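PDB 4RYK: Lmo0325 protein, which probably binds DNA as a transcriptional regulator of the Rgg type, with a helix-turn-helix domain joined to a helical C-terminal domain. Local coordinates for residues Y190-L201 against E232-S242. Numbering follows the deposited sequence.
Sequences YEKYRYYDRGRL and EASETSGSFNS
Buried R200 reaches from the start of helix 197-216 into the loop after helix 220-235, where its guanidinium is gripped along the edge: NE (3.0 Å) and NH2 (3.2 Å) both donate to N241 OD1, while NH1 bonds to R194 O. An arginine suits this place because its in-plane donors can serve a side chain and a backbone carbonyl at once. S239 OG sits over one face, 3.1 Å from R200 CZ, its hydroxyl turned to T236 O instead. L201 CD2 packs 3.5 Å from N241 O. Y190 CE1 touches the small A233 CB (3.6 Å), and Y190 OH donates to E232 OE1 at 2.7 Å, on the anti lone pair. R194, bent at chi3 (-82°), brings NE and NH2 side-on to T236 OG1; the E232 carboxylate stacks over one guanidinium face, the tilted rim of Y195 meets the other.

Toward solvent the fit loosens. Branched T236 sets CG2 over the exposed Y195 ring in a CH-pi contact, whereas S237 CB only skirts its edge, 4.3 Å from Y195 CD2.

Within the Rgg-type C-terminal domain, the contact joins the ends of helices 176-193 and 197-216 and their turn to the end of helix 220-235 and the loop leading to 243-259; F207 meets Y190 edge-to-face, and the second subunit's R198 pairs with D197.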
# COMPACT_ATOMS: atom_id res chain seq x y z
N TYR A 190 11.73 -11.98 -1.60
CA TYR A 190 11.07 -11.60 -0.38
C TYR A 190 11.95 -10.66 0.48
O TYR A 190 11.47 -9.66 1.00
CB TYR A 190 10.68 -12.87 0.41
CG TYR A 190 10.43 -12.56 1.88
CD1 TYR A 190 9.35 -11.79 2.25
CD2 TYR A 190 11.31 -13.00 2.88
CE1 TYR A 190 9.14 -11.46 3.59
CE2 TYR A 190 11.10 -12.69 4.22
CZ TYR A 190 10.01 -11.93 4.57
OH TYR A 190 9.76 -11.54 5.88
N GLU A 191 13.23 -10.96 0.59
CA GLU A 191 14.12 -10.19 1.43
C GLU A 191 14.26 -8.72 0.96
O GLU A 191 14.45 -7.86 1.76
CB GLU A 191 15.52 -10.89 1.49
CG GLU A 191 15.54 -12.15 2.36
CD GLU A 191 15.30 -11.83 3.86
OE1 GLU A 191 15.60 -10.69 4.28
OE2 GLU A 191 14.82 -12.72 4.62
N LYS A 192 14.19 -8.47 -0.33
CA LYS A 192 14.12 -7.10 -0.88
C LYS A 192 12.74 -6.50 -0.66
O LYS A 192 12.57 -5.40 -0.12
CB LYS A 192 14.34 -7.14 -2.39
CG LYS A 192 15.56 -7.89 -2.87
CD LYS A 192 16.81 -7.26 -2.30
CE LYS A 192 18.06 -8.07 -2.60
NZ LYS A 192 18.49 -7.91 -4.02
N TYR A 193 11.74 -7.27 -1.05
CA TYR A 193 10.40 -6.74 -1.20
C TYR A 193 9.60 -6.63 0.10
O TYR A 193 8.51 -6.10 0.09
CB TYR A 193 9.59 -7.56 -2.21
CG TYR A 193 9.94 -7.37 -3.65
CD1 TYR A 193 9.59 -6.21 -4.31
CD2 TYR A 193 10.60 -8.36 -4.39
CE1 TYR A 193 9.88 -6.02 -5.65
CE2 TYR A 193 10.90 -8.18 -5.76
CZ TYR A 193 10.54 -7.01 -6.37
OH TYR A 193 10.80 -6.76 -7.70
N ARG A 194 10.13 -7.13 1.21
CA ARG A 194 9.35 -7.13 2.44
C ARG A 194 9.20 -5.69 2.93
O ARG A 194 8.33 -5.44 3.71
CB ARG A 194 9.98 -7.98 3.54
CG ARG A 194 11.40 -7.62 3.93
CD ARG A 194 12.02 -8.72 4.77
NE ARG A 194 11.59 -8.53 6.14
CZ ARG A 194 12.37 -8.40 7.19
NH1 ARG A 194 13.69 -8.50 7.07
NH2 ARG A 194 11.83 -8.21 8.38
N TYR A 195 10.06 -4.79 2.49
CA TYR A 195 9.89 -3.38 2.81
C TYR A 195 9.06 -2.61 1.74
O TYR A 195 8.96 -1.39 1.79
CB TYR A 195 11.27 -2.73 3.07
CG TYR A 195 12.09 -3.45 4.15
CD1 TYR A 195 12.93 -4.50 3.80
CD2 TYR A 195 11.98 -3.11 5.51
CE1 TYR A 195 13.68 -5.19 4.76
CE2 TYR A 195 12.74 -3.78 6.47
CZ TYR A 195 13.57 -4.83 6.08
OH TYR A 195 14.32 -5.56 6.97
N TYR A 196 8.51 -3.31 0.77
CA TYR A 196 7.69 -2.68 -0.24
C TYR A 196 6.22 -2.88 0.23
O TYR A 196 5.76 -3.99 0.47
CB TYR A 196 7.96 -3.31 -1.60
CG TYR A 196 7.20 -2.75 -2.79
CD1 TYR A 196 6.98 -1.39 -2.97
CD2 TYR A 196 6.77 -3.60 -3.80
CE1 TYR A 196 6.29 -0.91 -4.06
CE2 TYR A 196 6.08 -3.14 -4.89
CZ TYR A 196 5.85 -1.80 -5.02
OH TYR A 196 5.16 -1.38 -6.14
N ASP A 197 5.51 -1.79 0.44
CA ASP A 197 4.14 -1.90 0.94
C ASP A 197 3.33 -2.90 0.14
O ASP A 197 2.76 -3.82 0.72
CB ASP A 197 3.43 -0.52 1.08
CG ASP A 197 3.31 0.25 -0.21
OD1 ASP A 197 3.77 -0.14 -1.30
OD2 ASP A 197 2.73 1.33 -0.12
N ARG A 198 3.38 -2.82 -1.18
CA ARG A 198 2.57 -3.74 -2.00
C ARG A 198 3.13 -5.16 -2.01
O ARG A 198 2.38 -6.12 -2.03
CB ARG A 198 2.44 -3.19 -3.43
CG ARG A 198 1.44 -2.03 -3.44
CD ARG A 198 1.46 -1.21 -4.70
NE ARG A 198 0.68 -0.02 -4.47
CZ ARG A 198 0.72 1.08 -5.21
NH1 ARG A 198 1.46 1.12 -6.30
NH2 ARG A 198 0.01 2.15 -4.87
N GLY A 199 4.44 -5.29 -1.99
CA GLY A 199 5.04 -6.59 -2.10
C GLY A 199 4.86 -7.31 -0.81
O GLY A 199 4.64 -8.50 -0.78
N ARG A 200 4.95 -6.59 0.28
CA ARG A 200 4.78 -7.21 1.58
C ARG A 200 3.46 -7.97 1.71
O ARG A 200 3.42 -9.10 2.19
CB ARG A 200 4.97 -6.17 2.67
CG ARG A 200 4.54 -6.61 4.04
CD ARG A 200 5.05 -5.64 5.07
NE ARG A 200 4.48 -4.31 4.92
CZ ARG A 200 5.17 -3.23 4.66
NH1 ARG A 200 6.43 -3.31 4.42
NH2 ARG A 200 4.55 -2.06 4.56
N LEU A 201 2.38 -7.39 1.26
CA LEU A 201 1.09 -8.05 1.41
C LEU A 201 0.95 -9.26 0.47
O LEU A 201 0.34 -10.26 0.82
CB LEU A 201 -0.06 -7.06 1.10
CG LEU A 201 -0.13 -5.80 2.02
CD1 LEU A 201 -1.28 -4.85 1.61
CD2 LEU A 201 -0.29 -6.20 3.47
N GLU A 232 7.32 -12.88 10.25
CA GLU A 232 8.29 -11.84 9.95
C GLU A 232 7.77 -10.83 8.94
O GLU A 232 7.88 -9.59 9.13
CB GLU A 232 9.56 -12.47 9.43
CG GLU A 232 10.67 -11.48 9.18
CD GLU A 232 11.86 -12.16 8.50
OE1 GLU A 232 11.86 -12.37 7.28
OE2 GLU A 232 12.80 -12.49 9.20
N ALA A 233 7.22 -11.33 7.87
CA ALA A 233 6.72 -10.46 6.80
C ALA A 233 5.63 -9.53 7.35
O ALA A 233 5.65 -8.34 7.08
CB ALA A 233 6.17 -11.29 5.66
N SER A 234 4.71 -10.07 8.15
CA SER A 234 3.58 -9.30 8.68
C SER A 234 3.99 -8.28 9.76
O SER A 234 3.24 -7.36 10.07
CB SER A 234 2.49 -10.25 9.18
OG SER A 234 2.94 -10.98 10.30
N GLU A 235 5.19 -8.45 10.31
CA GLU A 235 5.69 -7.60 11.37
C GLU A 235 6.80 -6.72 10.92
O GLU A 235 7.34 -5.98 11.70
CB GLU A 235 6.17 -8.46 12.53
CG GLU A 235 5.01 -9.10 13.26
CD GLU A 235 5.47 -10.12 14.29
OE1 GLU A 235 6.60 -10.00 14.75
OE2 GLU A 235 4.70 -11.03 14.64
N THR A 236 7.07 -6.73 9.63
CA THR A 236 8.19 -6.02 9.05
C THR A 236 8.07 -4.53 9.27
O THR A 236 7.02 -3.93 9.01
CB THR A 236 8.34 -6.33 7.55
OG1 THR A 236 8.89 -7.65 7.39
CG2 THR A 236 9.30 -5.36 6.92
N SER A 237 9.14 -3.98 9.81
CA SER A 237 9.31 -2.57 10.13
C SER A 237 8.13 -1.95 10.91
O SER A 237 7.82 -0.74 10.75
CB SER A 237 9.56 -1.81 8.83
OG SER A 237 8.34 -1.38 8.29
N GLY A 238 7.52 -2.79 11.75
CA GLY A 238 6.37 -2.43 12.62
C GLY A 238 5.13 -2.00 11.85
O GLY A 238 4.23 -1.38 12.40
N SER A 239 5.06 -2.37 10.57
CA SER A 239 4.00 -1.92 9.64
C SER A 239 2.56 -1.99 10.13
O SER A 239 2.02 -3.12 10.53
CB SER A 239 4.07 -2.74 8.32
OG SER A 239 5.27 -2.48 7.64
N PHE A 240 1.89 -0.85 9.93
CA PHE A 240 0.45 -0.82 10.13
C PHE A 240 -0.31 -1.58 9.06
O PHE A 240 -1.32 -2.19 9.40
CB PHE A 240 -0.12 0.58 10.30
CG PHE A 240 0.41 1.32 11.51
CD1 PHE A 240 1.00 0.65 12.56
CD2 PHE A 240 0.35 2.68 11.56
CE1 PHE A 240 1.51 1.31 13.64
CE2 PHE A 240 0.84 3.36 12.68
CZ PHE A 240 1.44 2.67 13.70
N ASN A 241 0.20 -1.65 7.82
CA ASN A 241 -0.65 -2.12 6.75
C ASN A 241 -0.84 -3.62 6.74
O ASN A 241 -1.60 -4.10 5.92
CB ASN A 241 -0.19 -1.63 5.37
CG ASN A 241 0.94 -2.49 4.74
OD1 ASN A 241 1.70 -3.19 5.43
ND2 ASN A 241 1.05 -2.42 3.41
N SER A 242 -0.21 -4.36 7.66
CA SER A 242 -0.22 -5.81 7.58
C SER A 242 -0.79 -6.45 8.81
O SER A 242 -0.65 -7.66 9.04
CB SER A 242 1.20 -6.32 7.29
OG SER A 242 2.10 -5.79 8.22